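Side-chain contacts in regulatory protein BlaR1 (PDB 1NRF), which senses beta-lactam antibiotics, probably through acylation of a serine in the extracellular sensor domain described here, and relays the signal across the membrane to the cytoplasm: residues F37-S42 with K46-N51; T91-K96 with T112-Q117; K167-E172 with D223-F228. One frame throughout, in Å; residues are numbered along the deposited sequence.

Contact 1: F37-S42 with K46-N51; sequences FVLFNS and KYTIYN
Tyr47 lays its ring across that of Phe40 where strands 33-41 and 46-50 of a beta hairpin run antiparallel, the two residues facing each other as a non-hydrogen-bonded pair. Tyr47 CB lies 3.9 Å from Leu39 O. With CG anti to its own carbonyl carbon (chi1 -69°), the ring turns back over strand 33-41, and CD2 comes to 4.2 Å from Val38 CG1. Farther out, CE2 is 3.4 Å from Phe40 CD2, which sits over the centre of the tyrosine ring; the planes are inclined at 47°. CZ is 3.8 Å from Phe40 CE2. At the tip, the OH is hydrogen-bonded to Asn163 OD1 and to the backbone N of Leu14. On the same face Val38 CG1 lies 3.4 Å from Ile49 CG2, the two side chains side by side. Paired backbone bonds join Phe37 with Tyr50, Leu39 with Thr48 and Asn41 with Lys46, the straightest being Asn41 N to Lys46 O at 2.8 Å and 175°. The hairpin belongs to the mixed sheet of the penicillin-binding fold: strand 18-21 flanks 46-50, strand 225-234 flanks 33-41, and helix 158-170 packs on Val38 and Phe40.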
loop_
_atom_site.group_PDB
_atom_site.type_symbol
_atom_site.label_atom_id
_atom_site.label_comp_id
_atom_site.label_asym_id
_atom_site.label_seq_id
_atom_site.Cartn_x
_atom_site.Cartn_y
_atom_site.Cartn_z
ATOM N N PHE A 37 -13.648 1.653 -2.684
ATOM C CA PHE A 37 -13.137 2.567 -1.684
ATOM C C PHE A 37 -13.513 2.095 -0.284
ATOM O O PHE A 37 -14.689 1.884 0.021
ATOM C CB PHE A 37 -13.715 3.959 -1.934
ATOM C CG PHE A 37 -13.384 4.955 -0.869
ATOM C CD1 PHE A 37 -12.122 5.538 -0.808
ATOM C CD2 PHE A 37 -14.345 5.331 0.067
ATOM C CE1 PHE A 37 -11.821 6.491 0.170
ATOM C CE2 PHE A 37 -14.059 6.277 1.047
ATOM C CZ PHE A 37 -12.794 6.861 1.099
ATOM N N VAL A 38 -12.502 1.911 0.556
ATOM C CA VAL A 38 -12.720 1.515 1.932
ATOM C C VAL A 38 -12.073 2.554 2.839
ATOM O O VAL A 38 -10.885 2.855 2.704
ATOM C CB VAL A 38 -12.085 0.150 2.266
ATOM C CG1 VAL A 38 -12.414 -0.230 3.696
ATOM C CG2 VAL A 38 -12.586 -0.921 1.313
ATOM N N LEU A 39 -12.865 3.122 3.741
ATOM C CA LEU A 39 -12.354 4.083 4.711
ATOM C C LEU A 39 -12.723 3.574 6.107
ATOM O O LEU A 39 -13.821 3.050 6.307
ATOM C CB LEU A 39 -12.976 5.449 4.485
ATOM C CG LEU A 39 -12.682 6.481 5.574
ATOM C CD1 LEU A 39 -11.288 7.069 5.370
ATOM C CD2 LEU A 39 -13.736 7.575 5.519
ATOM N N PHE A 40 -11.812 3.710 7.067
ATOM C CA PHE A 40 -12.084 3.263 8.429
ATOM C C PHE A 40 -11.839 4.334 9.485
ATOM O O PHE A 40 -10.714 4.821 9.644
ATOM C CB PHE A 40 -11.256 2.019 8.769
ATOM C CG PHE A 40 -11.509 1.479 10.159
ATOM C CD1 PHE A 40 -10.552 1.630 11.170
ATOM C CD2 PHE A 40 -12.710 0.839 10.464
ATOM C CE1 PHE A 40 -10.793 1.152 12.463
ATOM C CE2 PHE A 40 -12.961 0.360 11.749
ATOM C CZ PHE A 40 -11.996 0.519 12.755
ATOM N N ASN A 41 -12.907 4.689 10.203
ATOM C CA ASN A 41 -12.853 5.686 11.272
ATOM C C ASN A 41 -12.576 4.956 12.592
ATOM O O ASN A 41 -13.442 4.262 13.119
ATOM C CB ASN A 41 -14.188 6.432 11.357
ATOM C CG ASN A 41 -14.130 7.643 12.276
ATOM O OD1 ASN A 41 -13.501 7.604 13.336
ATOM N ND2 ASN A 41 -14.804 8.722 11.880
ATOM N N SER A 42 -11.369 5.126 13.120
ATOM C CA SER A 42 -10.959 4.462 14.356
ATOM C C SER A 42 -11.856 4.760 15.546
ATOM O O SER A 42 -12.323 3.843 16.226
ATOM C CB SER A 42 -9.517 4.840 14.709
ATOM O OG SER A 42 -8.622 4.476 13.672
ATOM N N LYS A 46 -16.071 2.820 12.448
ATOM C CA LYS A 46 -16.959 2.727 11.302
ATOM C C LYS A 46 -16.250 2.643 9.953
ATOM O O LYS A 46 -15.272 3.346 9.687
ATOM C CB LYS A 46 -17.905 3.926 11.269
ATOM C CG LYS A 46 -18.874 3.904 10.084
ATOM C CD LYS A 46 -19.339 5.303 9.708
ATOM C CE LYS A 46 -19.891 6.058 10.906
ATOM N NZ LYS A 46 -21.041 5.349 11.533
ATOM N N TYR A 47 -16.766 1.766 9.104
ATOM C CA TYR A 47 -16.239 1.608 7.766
ATOM C C TYR A 47 -17.195 2.307 6.824
ATOM O O TYR A 47 -18.417 2.179 6.957
ATOM C CB TYR A 47 -16.188 0.144 7.333
ATOM C CG TYR A 47 -15.188 -0.733 8.043
ATOM C CD1 TYR A 47 -15.587 -1.552 9.096
ATOM C CD2 TYR A 47 -13.863 -0.808 7.606
ATOM C CE1 TYR A 47 -14.707 -2.433 9.690
ATOM C CE2 TYR A 47 -12.967 -1.695 8.197
ATOM C CZ TYR A 47 -13.402 -2.507 9.237
ATOM O OH TYR A 47 -12.557 -3.429 9.800
ATOM N N THR A 48 -16.641 3.062 5.886
ATOM C CA THR A 48 -17.450 3.715 4.876
ATOM C C THR A 48 -16.896 3.126 3.592
ATOM O O THR A 48 -15.714 3.306 3.281
ATOM C CB THR A 48 -17.258 5.228 4.858
ATOM O OG1 THR A 48 -17.593 5.770 6.140
ATOM C CG2 THR A 48 -18.168 5.856 3.806
ATOM N N ILE A 49 -17.723 2.391 2.860
ATOM C CA ILE A 49 -17.231 1.802 1.632
ATOM C C ILE A 49 -18.121 1.894 0.418
ATOM O O ILE A 49 -19.339 1.771 0.498
ATOM C CB ILE A 49 -16.844 0.316 1.823
ATOM C CG1 ILE A 49 -18.000 -0.461 2.436
ATOM C CG2 ILE A 49 -15.602 0.214 2.690
ATOM C CD1 ILE A 49 -17.647 -1.914 2.719
ATOM N N TYR A 50 -17.464 2.119 -0.714
ATOM C CA TYR A 50 -18.120 2.208 -2.001
ATOM C C TYR A 50 -17.762 0.945 -2.786
ATOM O O TYR A 50 -16.583 0.564 -2.855
ATOM C CB TYR A 50 -17.642 3.456 -2.756
ATOM C CG TYR A 50 -17.945 3.413 -4.232
ATOM C CD1 TYR A 50 -16.914 3.406 -5.167
ATOM C CD2 TYR A 50 -19.255 3.291 -4.690
ATOM C CE1 TYR A 50 -17.174 3.270 -6.520
ATOM C CE2 TYR A 50 -19.530 3.155 -6.048
ATOM C CZ TYR A 50 -18.483 3.141 -6.957
ATOM O OH TYR A 50 -18.739 2.977 -8.298
ATOM N N ASN A 51 -18.787 0.311 -3.361
ATOM C CA ASN A 51 -18.647 -0.908 -4.157
ATOM C C ASN A 51 -18.130 -2.063 -3.303
ATOM O O ASN A 51 -16.942 -2.393 -3.350
ATOM C CB ASN A 51 -17.691 -0.660 -5.325
ATOM C CG ASN A 51 -17.762 -1.739 -6.378
ATOM O OD1 ASN A 51 -18.232 -2.845 -6.122
ATOM N ND2 ASN A 51 -17.278 -1.427 -7.573
#

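Contact 2: T91-K96 with T112-Q117; sequences TQYPYK and TTWYFQ
Tyr93 and Trp114 meet as two nearly parallel plates that have slid past one another. The phenol ring and the five-membered ring of the indole are inclined by only 14°, yet their centroids lie 4.8 Å apart, so there is little overlap and the pair falls short of a full stack. The closest approach is Tyr93 CE1 to Trp114 CD1 at 3.4 Å, and CD1 lies over one face of the phenol ring. The hydroxyl end of the tyrosine reaches back to the root of the tryptophan, its OH 3.6 Å from Trp114 CB. Although the planes nearly agree, the side chains themselves cross at about a right angle. Trp114 holds CG between its backbone N and carbonyl carbon (chi1 66°), which sets the indole between Tyr93 and the methyl of Thr112. Each ring is covered on its other side by a threonine methyl: Thr112 CG2, 3.1 Å above the indole plane and toward its rim, and Thr91 CG2, 3.5 Å above the phenol plane and over its centre. The indole's rotation is further fixed by NE1, hydrogen-bonded to Trp98 O. Contact between the segments is thus confined to one aromatic pair, joining the loop before helix 104-110 to helix 113-123. It belongs to the helical part of the penicillin-binding fold, where the Trp114 side chain lies about 11 Å from that of Ser63, the probable acylated serine.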
loop_
_atom_site.group_PDB
_atom_site.type_symbol
_atom_site.label_atom_id
_atom_site.label_comp_id
_atom_site.label_asym_id
_atom_site.label_seq_id
_atom_site.Cartn_x
_atom_site.Cartn_y
_atom_site.Cartn_z
ATOM N N THR A 91 21.842 -1.372 -14.808
ATOM C CA THR A 91 20.725 -1.795 -15.643
ATOM C C THR A 91 19.859 -0.606 -16.031
ATOM O O THR A 91 19.390 0.137 -15.172
ATOM C CB THR A 91 19.834 -2.809 -14.901
ATOM O OG1 THR A 91 20.614 -3.958 -14.536
ATOM C CG2 THR A 91 18.660 -3.237 -15.784
ATOM N N GLN A 92 19.651 -0.434 -17.331
ATOM C CA GLN A 92 18.835 0.657 -17.843
ATOM C C GLN A 92 17.368 0.227 -17.757
ATOM O O GLN A 92 16.824 -0.334 -18.709
ATOM C CB GLN A 92 19.216 0.954 -19.302
ATOM C CG GLN A 92 18.711 2.289 -19.853
ATOM C CD GLN A 92 18.895 2.429 -21.368
ATOM O OE1 GLN A 92 18.649 3.492 -21.942
ATOM N NE2 GLN A 92 19.322 1.350 -22.017
ATOM N N TYR A 93 16.735 0.466 -16.610
ATOM C CA TYR A 93 15.328 0.102 -16.434
ATOM C C TYR A 93 14.435 1.078 -17.201
ATOM O O TYR A 93 14.843 2.203 -17.500
ATOM C CB TYR A 93 14.939 0.094 -14.948
ATOM C CG TYR A 93 15.656 -0.959 -14.126
ATOM C CD1 TYR A 93 16.822 -0.651 -13.421
ATOM C CD2 TYR A 93 15.186 -2.272 -14.076
ATOM C CE1 TYR A 93 17.503 -1.624 -12.687
ATOM C CE2 TYR A 93 15.861 -3.251 -13.347
ATOM C CZ TYR A 93 17.017 -2.919 -12.658
ATOM O OH TYR A 93 17.699 -3.883 -11.956
ATOM N N PRO A 94 13.205 0.655 -17.536
ATOM C CA PRO A 94 12.238 1.479 -18.276
ATOM C C PRO A 94 11.866 2.798 -17.594
ATOM O O PRO A 94 11.172 3.625 -18.177
ATOM C CB PRO A 94 11.029 0.553 -18.414
ATOM C CG PRO A 94 11.642 -0.817 -18.398
ATOM C CD PRO A 94 12.660 -0.694 -17.301
ATOM N N TYR A 95 12.336 2.995 -16.367
ATOM C CA TYR A 95 12.021 4.202 -15.608
ATOM C C TYR A 95 13.303 4.848 -15.108
ATOM O O TYR A 95 14.051 4.252 -14.337
ATOM C CB TYR A 95 11.096 3.828 -14.449
ATOM C CG TYR A 95 10.086 2.797 -14.886
ATOM C CD1 TYR A 95 10.387 1.433 -14.827
ATOM C CD2 TYR A 95 8.898 3.182 -15.509
ATOM C CE1 TYR A 95 9.540 0.483 -15.389
ATOM C CE2 TYR A 95 8.043 2.241 -16.077
ATOM C CZ TYR A 95 8.374 0.896 -16.020
ATOM O OH TYR A 95 7.563 -0.029 -16.633
ATOM N N LYS A 96 13.547 6.077 -15.552
ATOM C CA LYS A 96 14.764 6.793 -15.188
ATOM C C LYS A 96 15.032 6.965 -13.685
ATOM O O LYS A 96 16.179 7.180 -13.272
ATOM C CB LYS A 96 14.782 8.163 -15.873
ATOM C CG LYS A 96 16.130 8.490 -16.484
ATOM C CD LYS A 96 16.506 9.945 -16.290
ATOM C CE LYS A 96 17.977 10.159 -16.618
ATOM N NZ LYS A 96 18.443 11.538 -16.291
ATOM N N THR A 112 10.960 2.076 -6.698
ATOM C CA THR A 112 12.087 1.459 -7.384
ATOM C C THR A 112 12.018 0.002 -6.989
ATOM O O THR A 112 12.518 -0.400 -5.943
ATOM C CB THR A 112 13.421 2.063 -6.928
ATOM O OG1 THR A 112 13.461 3.446 -7.302
ATOM C CG2 THR A 112 14.588 1.330 -7.577
ATOM N N THR A 113 11.369 -0.774 -7.843
ATOM C CA THR A 113 11.159 -2.193 -7.624
ATOM C C THR A 113 12.399 -3.020 -7.358
ATOM O O THR A 113 12.391 -3.839 -6.439
ATOM C CB THR A 113 10.391 -2.805 -8.808
ATOM O OG1 THR A 113 9.109 -2.166 -8.914
ATOM C CG2 THR A 113 10.182 -4.299 -8.602
ATOM N N TRP A 114 13.467 -2.813 -8.135
ATOM C CA TRP A 114 14.678 -3.611 -7.939
ATOM C C TRP A 114 15.234 -3.545 -6.524
ATOM O O TRP A 114 15.803 -4.518 -6.032
ATOM C CB TRP A 114 15.776 -3.240 -8.957
ATOM C CG TRP A 114 16.378 -1.850 -8.850
ATOM C CD1 TRP A 114 16.124 -0.787 -9.666
ATOM C CD2 TRP A 114 17.398 -1.418 -7.936
ATOM N NE1 TRP A 114 16.928 0.270 -9.330
ATOM C CE2 TRP A 114 17.721 -0.089 -8.272
ATOM C CE3 TRP A 114 18.074 -2.031 -6.869
ATOM C CZ2 TRP A 114 18.697 0.646 -7.581
ATOM C CZ3 TRP A 114 19.048 -1.298 -6.179
ATOM C CH2 TRP A 114 19.347 0.027 -6.542
ATOM N N TYR A 115 15.047 -2.409 -5.861
ATOM C CA TYR A 115 15.541 -2.227 -4.494
ATOM C C TYR A 115 14.932 -3.222 -3.505
ATOM O O TYR A 115 15.646 -3.871 -2.743
ATOM C CB TYR A 115 15.254 -0.800 -4.024
ATOM C CG TYR A 115 15.740 -0.501 -2.624
ATOM C CD1 TYR A 115 15.049 -0.968 -1.509
ATOM C CD2 TYR A 115 16.910 0.238 -2.418
ATOM C CE1 TYR A 115 15.514 -0.706 -0.229
ATOM C CE2 TYR A 115 17.377 0.505 -1.146
ATOM C CZ TYR A 115 16.680 0.033 -0.058
ATOM O OH TYR A 115 17.143 0.305 1.208
ATOM N N PHE A 116 13.607 -3.324 -3.512
ATOM C CA PHE A 116 12.919 -4.236 -2.608
ATOM C C PHE A 116 13.073 -5.679 -3.064
ATOM O O PHE A 116 13.106 -6.596 -2.242
ATOM C CB PHE A 116 11.438 -3.845 -2.485
ATOM C CG PHE A 116 11.234 -2.464 -1.917
ATOM C CD1 PHE A 116 11.292 -1.338 -2.744
ATOM C CD2 PHE A 116 11.089 -2.277 -0.541
ATOM C CE1 PHE A 116 11.221 -0.048 -2.203
ATOM C CE2 PHE A 116 11.017 -0.995 0.007
ATOM C CZ PHE A 116 11.084 0.122 -0.825
ATOM N N GLN A 117 13.188 -5.875 -4.373
ATOM C CA GLN A 117 13.370 -7.210 -4.932
ATOM C C GLN A 117 14.685 -7.813 -4.437
ATOM O O GLN A 117 14.720 -8.943 -3.948
ATOM C CB GLN A 117 13.379 -7.138 -6.458
ATOM C CG GLN A 117 12.179 -7.789 -7.121
ATOM C CD GLN A 117 12.096 -7.473 -8.602
ATOM O OE1 GLN A 117 11.398 -8.151 -9.356
ATOM N NE2 GLN A 117 12.797 -6.427 -9.024
#

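Contact 3: K167-E172 with D223-F228; sequences KFYDNE and DNTFFF
Tyr169 receives three different kinds of neighbour from one strand: a ring edge, a methyl group and, through a water, a hydroxyl. The contact packs the last turn of helix 158-170 against the start of strand 225-234, a helix-on-sheet arrangement of the penicillin-binding fold, and a Schellman motif with Asn171 as its C-prime residue ends the helix just beyond. Phe227 presents its edge to the face of the tyrosine ring in an offset edge-to-face pair, centroids 5.5 Å apart and planes at 79°. Its outer atoms also reach the root of the tyrosine, with CE2 3.6 Å from Tyr169 CB, which lies in the plane of the phenylalanine ring. On the same side of the tyrosine ring, nearer the hydroxyl end, Thr225 CG2 stands 4.2 Å from the ring centroid, 20° off the normal, a CH-pi contact. With CG anti to the backbone N (chi1 -177°), Tyr169 extends from the helix so that its ring spans both strand residues. Lys184 makes a cation-pi contact with this ring, and Tyr218 meets it edge-to-face. The phenol oxygen has a direct hydrogen bond to Glu220, which would probably polarise it. Its link to Thr225 is indirect: a water donates a hydrogen bond to Tyr169 OH at 3.2 Å and is hydrogen-bonded to Thr225 OG1 at 3.0 Å.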
loop_
_atom_site.group_PDB
_atom_site.type_symbol
_atom_site.label_atom_id
_atom_site.label_comp_id
_atom_site.label_asym_id
_atom_site.label_seq_id
_atom_site.Cartn_x
_atom_site.Cartn_y
_atom_site.Cartn_z
ATOM N N LYS A 167 -3.196 -2.624 11.864
ATOM C CA LYS A 167 -2.375 -3.500 12.701
ATOM C C LYS A 167 -0.913 -3.041 12.661
ATOM O O LYS A 167 -0.177 -3.169 13.642
ATOM C CB LYS A 167 -2.463 -4.954 12.221
ATOM C CG LYS A 167 -3.724 -5.660 12.655
ATOM C CD LYS A 167 -3.492 -7.143 12.714
ATOM C CE LYS A 167 -4.747 -7.865 13.155
ATOM N NZ LYS A 167 -5.851 -7.651 12.182
ATOM N N PHE A 168 -0.500 -2.517 11.508
ATOM C CA PHE A 168 0.858 -2.021 11.334
ATOM C C PHE A 168 1.039 -0.715 12.111
ATOM O O PHE A 168 1.996 -0.551 12.873
ATOM C CB PHE A 168 1.142 -1.777 9.851
ATOM C CG PHE A 168 2.208 -0.750 9.607
ATOM C CD1 PHE A 168 1.867 0.555 9.276
ATOM C CD2 PHE A 168 3.552 -1.079 9.750
ATOM C CE1 PHE A 168 2.847 1.517 9.091
ATOM C CE2 PHE A 168 4.535 -0.124 9.569
ATOM C CZ PHE A 168 4.182 1.179 9.238
ATOM N N TYR A 169 0.105 0.203 11.895
ATOM C CA TYR A 169 0.108 1.503 12.542
ATOM C C TYR A 169 0.111 1.354 14.057
ATOM O O TYR A 169 0.918 1.984 14.742
ATOM C CB TYR A 169 -1.134 2.284 12.104
ATOM C CG TYR A 169 -1.207 3.689 12.647
ATOM C CD1 TYR A 169 -0.511 4.731 12.030
ATOM C CD2 TYR A 169 -1.944 3.973 13.797
ATOM C CE1 TYR A 169 -0.547 6.023 12.545
ATOM C CE2 TYR A 169 -1.986 5.263 14.324
ATOM C CZ TYR A 169 -1.285 6.283 13.692
ATOM O OH TYR A 169 -1.320 7.561 14.204
ATOM N N ASP A 170 -0.801 0.525 14.571
ATOM C CA ASP A 170 -0.925 0.271 16.013
ATOM C C ASP A 170 0.162 -0.664 16.529
ATOM O O ASP A 170 0.410 -0.740 17.733
ATOM C CB ASP A 170 -2.276 -0.372 16.349
ATOM C CG ASP A 170 -3.448 0.545 16.085
ATOM O OD1 ASP A 170 -3.227 1.752 15.856
ATOM O OD2 ASP A 170 -4.596 0.048 16.123
ATOM N N ASN A 171 0.785 -1.388 15.607
ATOM C CA ASN A 171 1.835 -2.336 15.937
ATOM C C ASN A 171 1.306 -3.517 16.757
ATOM O O ASN A 171 1.884 -3.890 17.782
ATOM C CB ASN A 171 2.969 -1.643 16.695
ATOM C CG ASN A 171 4.228 -2.490 16.757
ATOM O OD1 ASN A 171 5.149 -2.208 17.535
ATOM N ND2 ASN A 171 4.280 -3.533 15.929
ATOM N N GLU A 172 0.201 -4.098 16.303
ATOM C CA GLU A 172 -0.383 -5.259 16.965
ATOM C C GLU A 172 0.461 -6.484 16.600
ATOM O O GLU A 172 0.302 -7.553 17.168
ATOM C CB GLU A 172 -1.830 -5.459 16.504
ATOM C CG GLU A 172 -2.734 -4.272 16.829
ATOM C CD GLU A 172 -4.104 -4.359 16.163
ATOM O OE1 GLU A 172 -4.805 -5.376 16.376
ATOM O OE2 GLU A 172 -4.477 -3.409 15.429
ATOM N N ASP A 223 -6.921 14.005 16.890
ATOM C CA ASP A 223 -7.640 13.110 17.788
ATOM C C ASP A 223 -8.177 11.844 17.121
ATOM O O ASP A 223 -8.919 11.079 17.745
ATOM C CB ASP A 223 -8.790 13.874 18.449
ATOM C CG ASP A 223 -9.764 14.456 17.437
ATOM O OD1 ASP A 223 -9.391 14.586 16.249
ATOM O OD2 ASP A 223 -10.902 14.798 17.833
ATOM N N ASN A 224 -7.788 11.604 15.871
ATOM C CA ASN A 224 -8.282 10.433 15.150
ATOM C C ASN A 224 -7.318 9.952 14.053
ATOM O O ASN A 224 -6.345 10.626 13.716
ATOM C CB ASN A 224 -9.648 10.776 14.538
ATOM C CG ASN A 224 -10.552 9.568 14.377
ATOM O OD1 ASN A 224 -10.192 8.446 14.742
ATOM N ND2 ASN A 224 -11.742 9.797 13.829
ATOM N N THR A 225 -7.590 8.767 13.521
ATOM C CA THR A 225 -6.781 8.195 12.452
ATOM C C THR A 225 -7.707 7.493 11.473
ATOM O O THR A 225 -8.526 6.654 11.860
ATOM C CB THR A 225 -5.762 7.184 12.983
ATOM O OG1 THR A 225 -5.024 7.778 14.050
ATOM C CG2 THR A 225 -4.781 6.788 11.883
ATOM N N PHE A 226 -7.574 7.846 10.204
ATOM C CA PHE A 226 -8.406 7.268 9.166
ATOM C C PHE A 226 -7.578 6.365 8.279
ATOM O O PHE A 226 -6.550 6.783 7.761
ATOM C CB PHE A 226 -9.033 8.384 8.315
ATOM C CG PHE A 226 -9.985 9.262 9.072
ATOM C CD1 PHE A 226 -11.350 8.969 9.098
ATOM C CD2 PHE A 226 -9.512 10.354 9.800
ATOM C CE1 PHE A 226 -12.239 9.750 9.844
ATOM C CE2 PHE A 226 -10.386 11.147 10.556
ATOM C CZ PHE A 226 -11.754 10.846 10.579
ATOM N N PHE A 227 -8.031 5.130 8.098
ATOM C CA PHE A 227 -7.337 4.175 7.244
ATOM C C PHE A 227 -8.155 4.008 5.977
ATOM O O PHE A 227 -9.367 3.842 6.037
ATOM C CB PHE A 227 -7.182 2.828 7.958
ATOM C CG PHE A 227 -6.304 2.885 9.178
ATOM C CD1 PHE A 227 -6.843 3.165 10.429
ATOM C CD2 PHE A 227 -4.933 2.686 9.067
ATOM C CE1 PHE A 227 -6.034 3.247 11.549
ATOM C CE2 PHE A 227 -4.112 2.767 10.180
ATOM C CZ PHE A 227 -4.663 3.050 11.428
ATOM N N PHE A 228 -7.493 4.052 4.826
ATOM C CA PHE A 228 -8.195 3.941 3.551
ATOM C C PHE A 228 -7.465 3.104 2.497
ATOM O O PHE A 228 -6.248 2.928 2.534
ATOM C CB PHE A 228 -8.438 5.339 2.974
ATOM C CG PHE A 228 -7.176 6.092 2.705
ATOM C CD1 PHE A 228 -6.580 6.852 3.697
ATOM C CD2 PHE A 228 -6.532 5.976 1.472
ATOM C CE1 PHE A 228 -5.352 7.490 3.473
ATOM C CE2 PHE A 228 -5.307 6.605 1.237
ATOM C CZ PHE A 228 -4.716 7.365 2.246
HETATM O O HOH W 1 -3.289 10.088 14.675
#

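How the contacts relate
Contacts 1 and 3 share the sheet, since strands 33-41 and 225-234 are neighbours in it, and they touch: Phe40 N lies 2.7 Å from Phe227 O, a probable hydrogen bond. Contact 1 is largely buried and combines a ladder of backbone bonds with side-chain packing. Contacts 2 and 3 are partly buried and have no direct hydrogen bond between their segments; both rest on aromatic groups, but contact 3 adds a water bridge, whereas contact 2 is a single ring pair. Helix 158-170, supplying one side of contact 3, also packs on contact 1. Contact 2 stands apart, its centre 34 Å from that of contact 1 and across the chain's centre, joining loop to helix.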